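Local coordinates for protein probable UbiX-like flavin prenyltransferase (Escherichia coli, PDB 1SBZ) that binds FMN and probably prenylates the reduced flavin to make the prenyl-FMN cofactor used by phenolic acid decarboxylase, at residues A65-T70 / D100-R105; L19-R24 / A55-F60; G114-L119 / D171-E176; V5-A10 / T31-S36. All blocks are in the same frame, centred on the assembly; numbering follows the deposited sequence.

Contact 1: A65-T70 / D100-R105; sequences ADQAAT and DGLVGR. With FMN (flavin mononucleotide), chain E.
Q67 and L102 bring the two backbones to 5.6 Å between their CA atoms, where the type I turn D66-A69 lies against the start of helix 102-112, with G101 at its N-cap. The D66 carbonyl sits over the L102 side chain, D66 O 3.5 Å from L102 CD1, while the other methyl, CD2, meets A69 CB at 3.8 Å. Within the turn, D66 OD1 accepts from A68 N at 3.1 Å, an Asx turn, with the donor above the carboxylate plane.

Q67 lies between the turn and the helix. Its chain is bent at chi2 (-66°), which folds the amide back over the G101-L102 peptide and against R105 CB; Q67 CD lies 3.6 Å from G101 O. The same side chain borders the ribityl chain of the FMN of chain E. R105 begins beside Q67 but runs on to the flavin, and one face of its guanidinium is turned to the ligand, with FMN C1' 3.6 Å above the plane and FMN N1 3.4 Å from R105 NH1. R105 NH1 is also salt-bridged to E123 of a second subunit, whose W38 packs on Q67 and A68. D100 forms another salt bridge, to K89 of that subunit. This is an intersubunit FMN site, in which the turn and the helix start of one chain cover the flavin bound by its neighbour in the dodecamer.

Contact 2: L19-R24 / A55-F60; sequences LLQALR and AALADF
R24 reaches D59 by a first torsion that sets CG anti to the backbone N (chi1 -158°) and by bends at chi2 and chi3, while the D59 carboxylate swings to meet it with CG anti to the carbonyl carbon. The contact belongs to the Rossmann-like alpha/beta fold: it ties the last turns of helix 13-24 to the turn A55-A58 that leads into the edge strand 60-62. R24 NH1 and D59 OD1 form a salt bridge of 2.7 Å. As a hydrogen bond it is weak, bent to 120° at the hydrogen, although OD1 lies at the guanidinium edge and in its plane; the two flat groups are inclined 58° to one another. The other carboxylate oxygen of D59 accepts from the backbone N of T31, which should help to fix the acid.

The R24 chain also runs alongside the backbone of the turn. The L57 carbonyl O stands over one guanidinium face, toward its rim, and 3.2 Å from R24 CD. Further back along the helix, L20 and L57 touch through their CB atoms at 4.1 Å, and L20 continues inward to V5 and M7 of strand 2-7. Between the apolar and charged parts a single water donates to two backbone carbonyls, L20 O at 2.6 Å and L57 O at 2.7 Å.

Contact 3: G114-L119 / D171-E176; sequences GRKLVL and DQFGLE
V118 and F173 form the close-packed side of this contact: V118 CG2, buried, lies 3.6 Å from F173 CE1, approaching the ring obliquely, and the two side chains run past each other in opposite directions. The same V118 methyl, CG2, also meets Q172 CB at 3.8 Å, so one branch of V118 is held against both Q172 and F173. F173 gets there with CG anti to its carbonyl carbon (chi1 -70°), which carries the ring toward the strand.

The solvent side is formed by K116 and Q172, both partly exposed, and has no hydrogen bond between the two segments. K116 lays its CB and CG near the far end of the ring, K116 CG 4.0 Å from F173 CZ, then bends repeatedly and crosses Q172 at about a right angle. K116 CE comes to 3.3 Å from Q172 OE1, whereas K116 NZ stays 4.1 Å from Q172 OE1. Q172 also packs on P125 and E113 of two other subunits.

The loop follows helix 158-170, which G174 ends as the C-prime residue of a Schellman motif. F173 and Q172 thus bring the end of that helix onto the parallel sheet at strand 116-121, with F173 extending to I82 of strand 80-86 and Q172 to A143 of strand 143-144.

Contact 4: V5-A10 / T31-S36; sequences VGMTGA and THLVMS. With FMN (flavin mononucleotide), chain H.
V5, M7, H32, V34 and S36 carry the backbone ladder that joins two neighbouring parallel strands, 2-7 and 30-35; the axes of the segments 5-7 and 31-35 come within 4.7 Å and run 15° from parallel. V5 N donates to H32 O, V34 N to V5 O, M7 N to V34 O at 2.8 Å, and S36 N to M7 O. All four bonds are nearly straight. CA-H...O contacts from L33 to V5 O and from G6 to V34 O add to the ladder.

Apolar packing is concentrated on the face bearing V5, M7, L33 and M35. L33 reaches along the sheet, its CD1 4.0 Å from CG of M7 and 4.2 Å from V5 CG1; the selenomethionines M7 and M35 also touch. Helices 13-24, 37-46 and 51-55 cover this face. The other face carries V34, which packs on I71.

Polar contacts to the FMN of chain H gather where the strands end. S36 OG donates to phosphate O1P at 2.6 Å and itself accepts from A39 N, capping helix 37-46; chi1 of 71° places the hydroxyl between the backbone N and the carbonyl carbon. G9 N grips the same O1P at 2.8 Å, while G9 O accepts from ribityl O2' at 2.6 Å. Beyond them the A10 CB lies 3.6 Å from flavin C4. Together with the intervening helix 13-24, the strands form a beta-alpha-beta unit of the Rossmann-like fold, with the cofactor bound at the C-terminal ends of its parallel strands.

How the contacts relate
Contact 4 forms the middle of the structure, and contacts 1 and 2 both touch it, each with its centre about 11 Å away. From contact 1, V103 CG2 packs on V34 CG1 at 3.8 Å; from contact 2, F60 extends the sheet beside strand 30-35, with F60 O 2.9 Å from L33 N. Contact 3 reaches the same sheet farther along, about 16 Å from contact 4 between centres, without touching the others. Contacts 1 and 4 meet different flavins: contact 4 holds the phosphate and ribityl chain of one FMN, while contact 1 covers the FMN held by a neighbouring subunit. Contacts 2 and 3 are structural packing away from these sites.

Contact 1: A65-T70 / D100-R105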
# COMPACT_ATOMS: atom_id res chain seq x y z
N ALA D 65 -36.38 -1.37 6.27
CA ALA D 65 -35.97 -2.54 7.05
C ALA D 65 -36.30 -3.85 6.32
O ALA D 65 -35.93 -4.93 6.77
CB ALA D 65 -36.62 -2.52 8.43
N ASP D 66 -36.97 -3.73 5.17
CA ASP D 66 -37.48 -4.91 4.45
C ASP D 66 -36.44 -5.56 3.53
O ASP D 66 -36.36 -5.26 2.33
CB ASP D 66 -38.76 -4.54 3.68
CG ASP D 66 -39.42 -5.75 3.01
OD1 ASP D 66 -39.05 -6.90 3.33
OD2 ASP D 66 -40.33 -5.65 2.16
N GLN D 67 -35.66 -6.48 4.10
CA GLN D 67 -34.63 -7.21 3.34
C GLN D 67 -35.23 -8.28 2.40
O GLN D 67 -34.49 -8.96 1.68
CB GLN D 67 -33.58 -7.84 4.27
CG GLN D 67 -32.88 -6.87 5.25
CD GLN D 67 -32.00 -5.83 4.55
OE1 GLN D 67 -30.81 -5.70 4.86
NE2 GLN D 67 -32.59 -5.10 3.62
N ALA D 68 -36.55 -8.40 2.39
CA ALA D 68 -37.23 -9.38 1.54
C ALA D 68 -37.97 -8.74 0.38
O ALA D 68 -38.68 -9.42 -0.37
CB ALA D 68 -38.16 -10.27 2.38
N ALA D 69 -37.80 -7.43 0.20
CA ALA D 69 -38.36 -6.70 -0.94
C ALA D 69 -37.78 -7.19 -2.27
O ALA D 69 -36.70 -7.79 -2.29
CB ALA D 69 -38.11 -5.20 -0.78
N THR D 70 -38.50 -6.95 -3.36
CA THR D 70 -38.05 -7.38 -4.70
C THR D 70 -36.62 -6.93 -5.02
O THR D 70 -35.80 -7.74 -5.47
CB THR D 70 -39.01 -6.88 -5.80
OG1 THR D 70 -39.36 -5.51 -5.55
CG2 THR D 70 -40.36 -7.61 -5.71
N ASP D 100 -27.18 -3.51 6.38
CA ASP D 100 -28.04 -3.71 7.55
C ASP D 100 -29.52 -3.43 7.30
O ASP D 100 -30.39 -3.99 7.98
CB ASP D 100 -27.53 -2.86 8.72
CG ASP D 100 -28.18 -3.23 10.06
OD1 ASP D 100 -28.43 -4.44 10.31
OD2 ASP D 100 -28.45 -2.39 10.94
N GLY D 101 -29.80 -2.53 6.36
CA GLY D 101 -31.18 -2.22 5.94
C GLY D 101 -31.30 -2.32 4.43
O GLY D 101 -30.36 -2.75 3.75
N LEU D 102 -32.46 -1.92 3.89
CA LEU D 102 -32.73 -2.05 2.46
C LEU D 102 -32.00 -1.06 1.56
O LEU D 102 -31.72 -1.37 0.41
CB LEU D 102 -34.25 -2.04 2.16
CG LEU D 102 -34.61 -2.31 0.68
CD1 LEU D 102 -34.09 -3.66 0.20
CD2 LEU D 102 -36.10 -2.20 0.43
N VAL D 103 -31.69 0.13 2.05
CA VAL D 103 -30.92 1.06 1.22
C VAL D 103 -29.55 0.42 0.96
O VAL D 103 -29.09 0.37 -0.18
CB VAL D 103 -30.80 2.47 1.86
CG1 VAL D 103 -29.83 3.36 1.05
CG2 VAL D 103 -32.17 3.14 1.96
N GLY D 104 -28.94 -0.10 2.03
CA GLY D 104 -27.63 -0.73 1.97
C GLY D 104 -27.60 -2.03 1.20
O GLY D 104 -26.68 -2.27 0.40
N ARG D 105 -28.62 -2.87 1.43
CA ARG D 105 -28.77 -4.14 0.72
C ARG D 105 -29.01 -3.95 -0.77
O ARG D 105 -28.34 -4.58 -1.59
CB ARG D 105 -29.87 -5.00 1.36
CG ARG D 105 -30.22 -6.28 0.57
CD ARG D 105 -29.09 -7.31 0.47
NE ARG D 105 -29.51 -8.48 -0.32
CZ ARG D 105 -28.69 -9.45 -0.72
NH1 ARG D 105 -27.39 -9.41 -0.44
NH2 ARG D 105 -29.17 -10.45 -1.43
N1 FMN E . -27.61 -11.84 1.94
C2 FMN E . -26.42 -12.39 1.52
O2 FMN E . -25.38 -11.80 1.78
N3 FMN E . -26.39 -13.59 0.83
C4 FMN E . -27.58 -14.25 0.55
O4 FMN E . -27.57 -15.25 -0.17
C4A FMN E . -28.79 -13.70 0.98
N5 FMN E . -29.98 -14.34 0.71
C5A FMN E . -31.19 -13.81 1.12
C6 FMN E . -32.37 -14.49 0.83
C7 FMN E . -33.60 -13.99 1.24
C7M FMN E . -34.63 -15.04 1.56
C8 FMN E . -33.64 -12.77 1.93
C8M FMN E . -34.91 -12.31 2.60
C9 FMN E . -32.46 -12.09 2.22
C9A FMN E . -31.22 -12.60 1.82
N10 FMN E . -30.03 -11.93 2.09
C10 FMN E . -28.82 -12.48 1.67
C1' FMN E . -30.08 -10.54 2.65
C2' FMN E . -29.75 -10.56 4.14
O2' FMN E . -30.69 -11.37 4.81
C3' FMN E . -29.72 -9.14 4.72
O3' FMN E . -28.56 -8.49 4.25
C4' FMN E . -29.74 -9.11 6.25
O4' FMN E . -29.58 -7.77 6.68
C5' FMN E . -28.63 -9.95 6.88
O5' FMN E . -28.60 -9.73 8.26
P FMN E . -27.90 -10.79 9.24
O1P FMN E . -27.84 -10.20 10.62
O2P FMN E . -26.49 -11.12 8.77
O3P FMN E . -28.73 -12.05 9.22

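Contact 2: L19-R24 / A55-F60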
# COMPACT_ATOMS: atom_id res chain seq x y z
N LEU D 19 -35.94 15.01 -8.29
CA LEU D 19 -35.53 13.90 -9.16
C LEU D 19 -36.68 12.91 -9.37
O LEU D 19 -36.90 12.43 -10.48
CB LEU D 19 -34.28 13.19 -8.61
CG LEU D 19 -33.78 11.93 -9.32
CD1 LEU D 19 -32.28 12.00 -9.53
CD2 LEU D 19 -34.17 10.69 -8.53
N LEU D 20 -37.42 12.63 -8.29
CA LEU D 20 -38.59 11.77 -8.36
C LEU D 20 -39.71 12.37 -9.21
O LEU D 20 -40.39 11.65 -9.94
CB LEU D 20 -39.13 11.44 -6.96
CG LEU D 20 -38.42 10.36 -6.14
CD1 LEU D 20 -38.95 10.38 -4.72
CD2 LEU D 20 -38.60 8.98 -6.75
N GLN D 21 -39.89 13.69 -9.10
CA GLN D 21 -40.84 14.41 -9.94
C GLN D 21 -40.48 14.30 -11.43
O GLN D 21 -41.34 13.98 -12.25
CB GLN D 21 -40.91 15.89 -9.54
CG GLN D 21 -41.76 16.17 -8.31
CD GLN D 21 -41.52 17.55 -7.72
OE1 GLN D 21 -40.53 18.21 -8.05
NE2 GLN D 21 -42.41 17.98 -6.84
N ALA D 22 -39.22 14.56 -11.76
CA ALA D 22 -38.73 14.47 -13.14
C ALA D 22 -38.85 13.05 -13.71
O ALA D 22 -39.14 12.88 -14.90
CB ALA D 22 -37.28 14.95 -13.22
N LEU D 23 -38.63 12.05 -12.86
CA LEU D 23 -38.78 10.65 -13.24
C LEU D 23 -40.24 10.29 -13.54
O LEU D 23 -40.52 9.51 -14.46
CB LEU D 23 -38.20 9.73 -12.17
CG LEU D 23 -36.79 9.14 -12.31
CD1 LEU D 23 -35.80 10.05 -13.00
CD2 LEU D 23 -36.25 8.72 -10.95
N ARG D 24 -41.16 10.86 -12.76
CA ARG D 24 -42.60 10.65 -12.93
C ARG D 24 -43.09 11.10 -14.31
O ARG D 24 -44.06 10.56 -14.85
CB ARG D 24 -43.38 11.38 -11.83
CG ARG D 24 -44.79 10.84 -11.55
CD ARG D 24 -44.86 9.33 -11.34
NE ARG D 24 -45.94 8.92 -10.43
CZ ARG D 24 -46.27 7.65 -10.18
NH1 ARG D 24 -45.61 6.65 -10.77
NH2 ARG D 24 -47.25 7.37 -9.33
N ALA D 55 -43.76 9.21 -1.40
CA ALA D 55 -43.99 7.81 -1.76
C ALA D 55 -44.89 7.70 -3.00
O ALA D 55 -44.65 6.86 -3.87
CB ALA D 55 -44.59 7.05 -0.59
N ALA D 56 -45.89 8.57 -3.07
CA ALA D 56 -46.84 8.59 -4.19
C ALA D 56 -46.23 9.06 -5.52
O ALA D 56 -46.83 8.89 -6.58
CB ALA D 56 -48.07 9.44 -3.83
N LEU D 57 -45.03 9.64 -5.46
CA LEU D 57 -44.29 10.02 -6.66
C LEU D 57 -43.67 8.81 -7.36
O LEU D 57 -43.30 8.88 -8.53
CB LEU D 57 -43.19 11.03 -6.31
CG LEU D 57 -43.32 12.55 -6.54
CD1 LEU D 57 -44.72 13.03 -6.94
CD2 LEU D 57 -42.80 13.30 -5.33
N ALA D 58 -43.55 7.70 -6.63
CA ALA D 58 -42.90 6.50 -7.14
C ALA D 58 -43.91 5.43 -7.52
O ALA D 58 -45.04 5.41 -7.01
CB ALA D 58 -41.91 5.96 -6.12
N ASP D 59 -43.51 4.55 -8.43
CA ASP D 59 -44.33 3.43 -8.84
C ASP D 59 -44.40 2.39 -7.73
O ASP D 59 -45.45 1.80 -7.49
CB ASP D 59 -43.78 2.80 -10.12
CG ASP D 59 -43.89 3.72 -11.31
OD1 ASP D 59 -45.01 4.17 -11.62
OD2 ASP D 59 -42.90 4.06 -12.00
N PHE D 60 -43.27 2.18 -7.06
CA PHE D 60 -43.20 1.30 -5.89
C PHE D 60 -42.42 1.99 -4.79
O PHE D 60 -41.52 2.78 -5.06
CB PHE D 60 -42.51 -0.02 -6.24
CG PHE D 60 -43.16 -0.78 -7.35
CD1 PHE D 60 -42.86 -0.50 -8.68
CD2 PHE D 60 -44.08 -1.80 -7.07
CE1 PHE D 60 -43.46 -1.21 -9.72
CE2 PHE D 60 -44.68 -2.51 -8.10
CZ PHE D 60 -44.37 -2.22 -9.42
O HOH W 1 -40.97 9.16 -9.88

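Contact 3: G114-L119 / D171-E176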
# COMPACT_ATOMS: atom_id res chain seq x y z
N GLY D 114 -23.32 -5.83 -11.08
CA GLY D 114 -22.64 -5.01 -12.09
C GLY D 114 -23.50 -3.87 -12.62
O GLY D 114 -23.25 -3.36 -13.70
N ARG D 115 -24.50 -3.47 -11.84
CA ARG D 115 -25.42 -2.41 -12.26
C ARG D 115 -24.90 -1.06 -11.77
O ARG D 115 -24.01 -1.01 -10.90
CB ARG D 115 -26.84 -2.69 -11.75
CG ARG D 115 -27.37 -4.05 -12.22
CD ARG D 115 -28.73 -4.46 -11.66
NE ARG D 115 -29.06 -5.80 -12.14
CZ ARG D 115 -29.88 -6.66 -11.53
NH1 ARG D 115 -30.48 -6.34 -10.39
NH2 ARG D 115 -30.08 -7.86 -12.07
N LYS D 116 -25.43 0.01 -12.34
CA LYS D 116 -24.89 1.35 -12.08
C LYS D 116 -25.38 1.89 -10.74
O LYS D 116 -26.58 1.95 -10.49
CB LYS D 116 -25.23 2.31 -13.22
CG LYS D 116 -24.79 3.75 -12.95
CD LYS D 116 -24.15 4.38 -14.17
CE LYS D 116 -23.07 5.37 -13.75
NZ LYS D 116 -22.15 4.79 -12.70
N LEU D 117 -24.44 2.29 -9.88
CA LEU D 117 -24.76 3.00 -8.65
C LEU D 117 -24.32 4.46 -8.72
O LEU D 117 -23.15 4.75 -8.98
CB LEU D 117 -24.13 2.29 -7.44
CG LEU D 117 -24.45 2.83 -6.03
CD1 LEU D 117 -25.95 2.80 -5.76
CD2 LEU D 117 -23.72 2.04 -4.96
N VAL D 118 -25.27 5.38 -8.51
CA VAL D 118 -24.99 6.81 -8.54
C VAL D 118 -25.31 7.40 -7.17
O VAL D 118 -26.44 7.35 -6.71
CB VAL D 118 -25.80 7.55 -9.63
CG1 VAL D 118 -25.54 9.07 -9.59
CG2 VAL D 118 -25.48 7.00 -11.01
N LEU D 119 -24.30 7.95 -6.51
CA LEU D 119 -24.49 8.55 -5.19
C LEU D 119 -24.48 10.06 -5.29
O LEU D 119 -23.73 10.63 -6.08
CB LEU D 119 -23.37 8.09 -4.25
CG LEU D 119 -23.51 6.86 -3.35
CD1 LEU D 119 -24.61 5.87 -3.76
CD2 LEU D 119 -22.16 6.17 -3.16
N ASP D 171 -28.15 12.64 -16.29
CA ASP D 171 -27.14 12.40 -17.33
C ASP D 171 -26.43 11.05 -17.16
O ASP D 171 -26.05 10.42 -18.14
CB ASP D 171 -26.09 13.52 -17.34
CG ASP D 171 -26.55 14.76 -18.10
OD1 ASP D 171 -27.60 14.70 -18.77
OD2 ASP D 171 -25.91 15.83 -18.08
N GLN D 172 -26.28 10.63 -15.91
CA GLN D 172 -25.63 9.35 -15.58
C GLN D 172 -26.37 8.14 -16.14
O GLN D 172 -25.77 7.08 -16.33
CB GLN D 172 -25.46 9.22 -14.06
CG GLN D 172 -24.41 10.14 -13.48
CD GLN D 172 -23.02 9.80 -13.97
OE1 GLN D 172 -22.65 8.62 -14.04
NE2 GLN D 172 -22.24 10.82 -14.31
N PHE D 173 -27.66 8.30 -16.41
CA PHE D 173 -28.47 7.23 -17.00
C PHE D 173 -28.95 7.56 -18.41
O PHE D 173 -29.93 6.99 -18.89
CB PHE D 173 -29.65 6.90 -16.08
CG PHE D 173 -29.26 6.21 -14.81
CD1 PHE D 173 -29.08 6.94 -13.64
CD2 PHE D 173 -29.08 4.84 -14.77
CE1 PHE D 173 -28.71 6.31 -12.45
CE2 PHE D 173 -28.71 4.20 -13.58
CZ PHE D 173 -28.53 4.94 -12.42
N GLY D 174 -28.25 8.49 -19.07
CA GLY D 174 -28.59 8.92 -20.42
C GLY D 174 -29.99 9.49 -20.55
O GLY D 174 -30.60 9.44 -21.62
N LEU D 175 -30.51 10.04 -19.45
CA LEU D 175 -31.84 10.62 -19.42
C LEU D 175 -31.77 12.13 -19.60
O LEU D 175 -30.84 12.78 -19.12
CB LEU D 175 -32.57 10.25 -18.12
CG LEU D 175 -32.88 8.76 -17.91
CD1 LEU D 175 -33.22 8.47 -16.46
CD2 LEU D 175 -34.01 8.31 -18.83
N GLU D 176 -32.74 12.68 -20.32
CA GLU D 176 -32.78 14.10 -20.62
C GLU D 176 -33.79 14.86 -19.78
O GLU D 176 -35.00 14.72 -19.96
CB GLU D 176 -33.06 14.35 -22.11
CG GLU D 176 -31.86 14.82 -22.92
CD GLU D 176 -31.26 13.74 -23.80
OE1 GLU D 176 -31.29 13.91 -25.04
OE2 GLU D 176 -30.77 12.72 -23.27

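Contact 4: V5-A10 / T31-S36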
# COMPACT_ATOMS: atom_id res chain seq x y z
N VAL D 5 -34.42 4.38 -6.34
CA VAL D 5 -34.14 5.70 -5.79
C VAL D 5 -34.14 5.56 -4.28
O VAL D 5 -35.18 5.32 -3.66
CB VAL D 5 -35.18 6.76 -6.27
CG1 VAL D 5 -34.91 8.12 -5.64
CG2 VAL D 5 -35.17 6.88 -7.80
N GLY D 6 -32.95 5.66 -3.69
CA GLY D 6 -32.83 5.66 -2.24
C GLY D 6 -32.80 7.10 -1.78
O GLY D 6 -32.19 7.94 -2.43
N MSE D 7 -33.47 7.40 -0.68
CA MSE D 7 -33.36 8.71 -0.07
C MSE D 7 -32.89 8.56 1.35
O MSE D 7 -33.26 7.62 2.04
CB MSE D 7 -34.67 9.49 -0.13
CG MSE D 7 -35.04 9.96 -1.53
SE MSE D 7 -36.52 11.24 -1.50
CE MSE D 7 -35.72 12.70 -0.48
N THR D 8 -32.11 9.53 1.78
CA THR D 8 -31.34 9.40 2.99
C THR D 8 -31.31 10.73 3.77
O THR D 8 -31.55 11.78 3.19
CB THR D 8 -29.96 8.87 2.55
OG1 THR D 8 -29.89 7.46 2.79
CG2 THR D 8 -28.87 9.44 3.30
N GLY D 9 -31.04 10.66 5.07
CA GLY D 9 -31.20 11.81 5.98
C GLY D 9 -30.12 12.87 5.96
O GLY D 9 -29.75 13.39 7.00
N ALA D 10 -29.60 13.19 4.78
CA ALA D 10 -28.75 14.36 4.63
C ALA D 10 -29.63 15.54 4.21
O ALA D 10 -30.65 15.36 3.55
CB ALA D 10 -27.66 14.11 3.59
N THR D 31 -39.97 3.40 -11.14
CA THR D 31 -39.15 3.82 -10.01
C THR D 31 -39.46 3.02 -8.76
O THR D 31 -40.63 2.81 -8.42
CB THR D 31 -39.30 5.34 -9.74
OG1 THR D 31 -40.68 5.67 -9.56
CG2 THR D 31 -38.90 6.15 -10.97
N HIS D 32 -38.41 2.56 -8.10
CA HIS D 32 -38.54 1.89 -6.82
C HIS D 32 -37.87 2.73 -5.74
O HIS D 32 -36.64 2.87 -5.72
CB HIS D 32 -37.94 0.49 -6.88
CG HIS D 32 -38.63 -0.43 -7.83
ND1 HIS D 32 -39.41 -1.49 -7.42
CD2 HIS D 32 -38.66 -0.45 -9.19
CE1 HIS D 32 -39.90 -2.12 -8.47
NE2 HIS D 32 -39.46 -1.51 -9.56
N LEU D 33 -38.68 3.32 -4.87
CA LEU D 33 -38.19 4.24 -3.85
C LEU D 33 -37.97 3.54 -2.52
O LEU D 33 -38.77 2.70 -2.11
CB LEU D 33 -39.17 5.41 -3.68
CG LEU D 33 -39.00 6.38 -2.50
CD1 LEU D 33 -37.68 7.14 -2.59
CD2 LEU D 33 -40.17 7.34 -2.44
N VAL D 34 -36.86 3.88 -1.85
CA VAL D 34 -36.64 3.50 -0.46
C VAL D 34 -36.24 4.73 0.33
O VAL D 34 -35.15 5.28 0.13
CB VAL D 34 -35.56 2.40 -0.31
CG1 VAL D 34 -35.61 1.79 1.08
CG2 VAL D 34 -35.73 1.32 -1.34
N MSE D 35 -37.12 5.19 1.22
CA MSE D 35 -36.81 6.31 2.10
C MSE D 35 -36.37 5.79 3.47
O MSE D 35 -37.08 4.99 4.08
CB MSE D 35 -38.03 7.22 2.29
CG MSE D 35 -38.49 7.97 1.05
SE MSE D 35 -40.18 8.93 1.38
CE MSE D 35 -41.35 7.37 1.58
N SER D 36 -35.21 6.24 3.94
CA SER D 36 -34.73 5.88 5.27
C SER D 36 -35.58 6.59 6.32
O SER D 36 -36.30 7.52 5.99
CB SER D 36 -33.27 6.28 5.44
OG SER D 36 -33.13 7.68 5.53
N1 FMN H . -25.73 13.66 7.67
C2 FMN H . -24.82 13.82 6.65
O2 FMN H . -23.99 12.94 6.47
N3 FMN H . -24.86 14.96 5.87
C4 FMN H . -25.82 15.94 6.11
O4 FMN H . -26.00 16.81 5.25
C4A FMN H . -26.74 15.76 7.16
N5 FMN H . -27.72 16.70 7.43
C5A FMN H . -28.63 16.50 8.46
C6 FMN H . -29.61 17.45 8.73
C7 FMN H . -30.53 17.25 9.77
C7M FMN H . -31.78 18.10 9.79
C8 FMN H . -30.46 16.09 10.55
C8M FMN H . -31.57 15.71 11.50
C9 FMN H . -29.48 15.15 10.28
C9A FMN H . -28.56 15.34 9.24
N10 FMN H . -27.58 14.39 8.97
C10 FMN H . -26.68 14.61 7.94
C1' FMN H . -27.32 13.28 9.96
C2' FMN H . -27.95 11.99 9.45
O2' FMN H . -29.33 12.19 9.23
C3' FMN H . -27.70 10.81 10.40
O3' FMN H . -26.34 10.43 10.33
C4' FMN H . -28.61 9.60 10.12
O4' FMN H . -28.23 8.50 10.92
C5' FMN H . -28.57 9.15 8.66
O5' FMN H . -29.24 7.91 8.52
P FMN H . -29.70 7.45 7.05
O1P FMN H . -30.85 8.35 6.64
O2P FMN H . -30.12 6.01 7.15
O3P FMN H . -28.54 7.60 6.09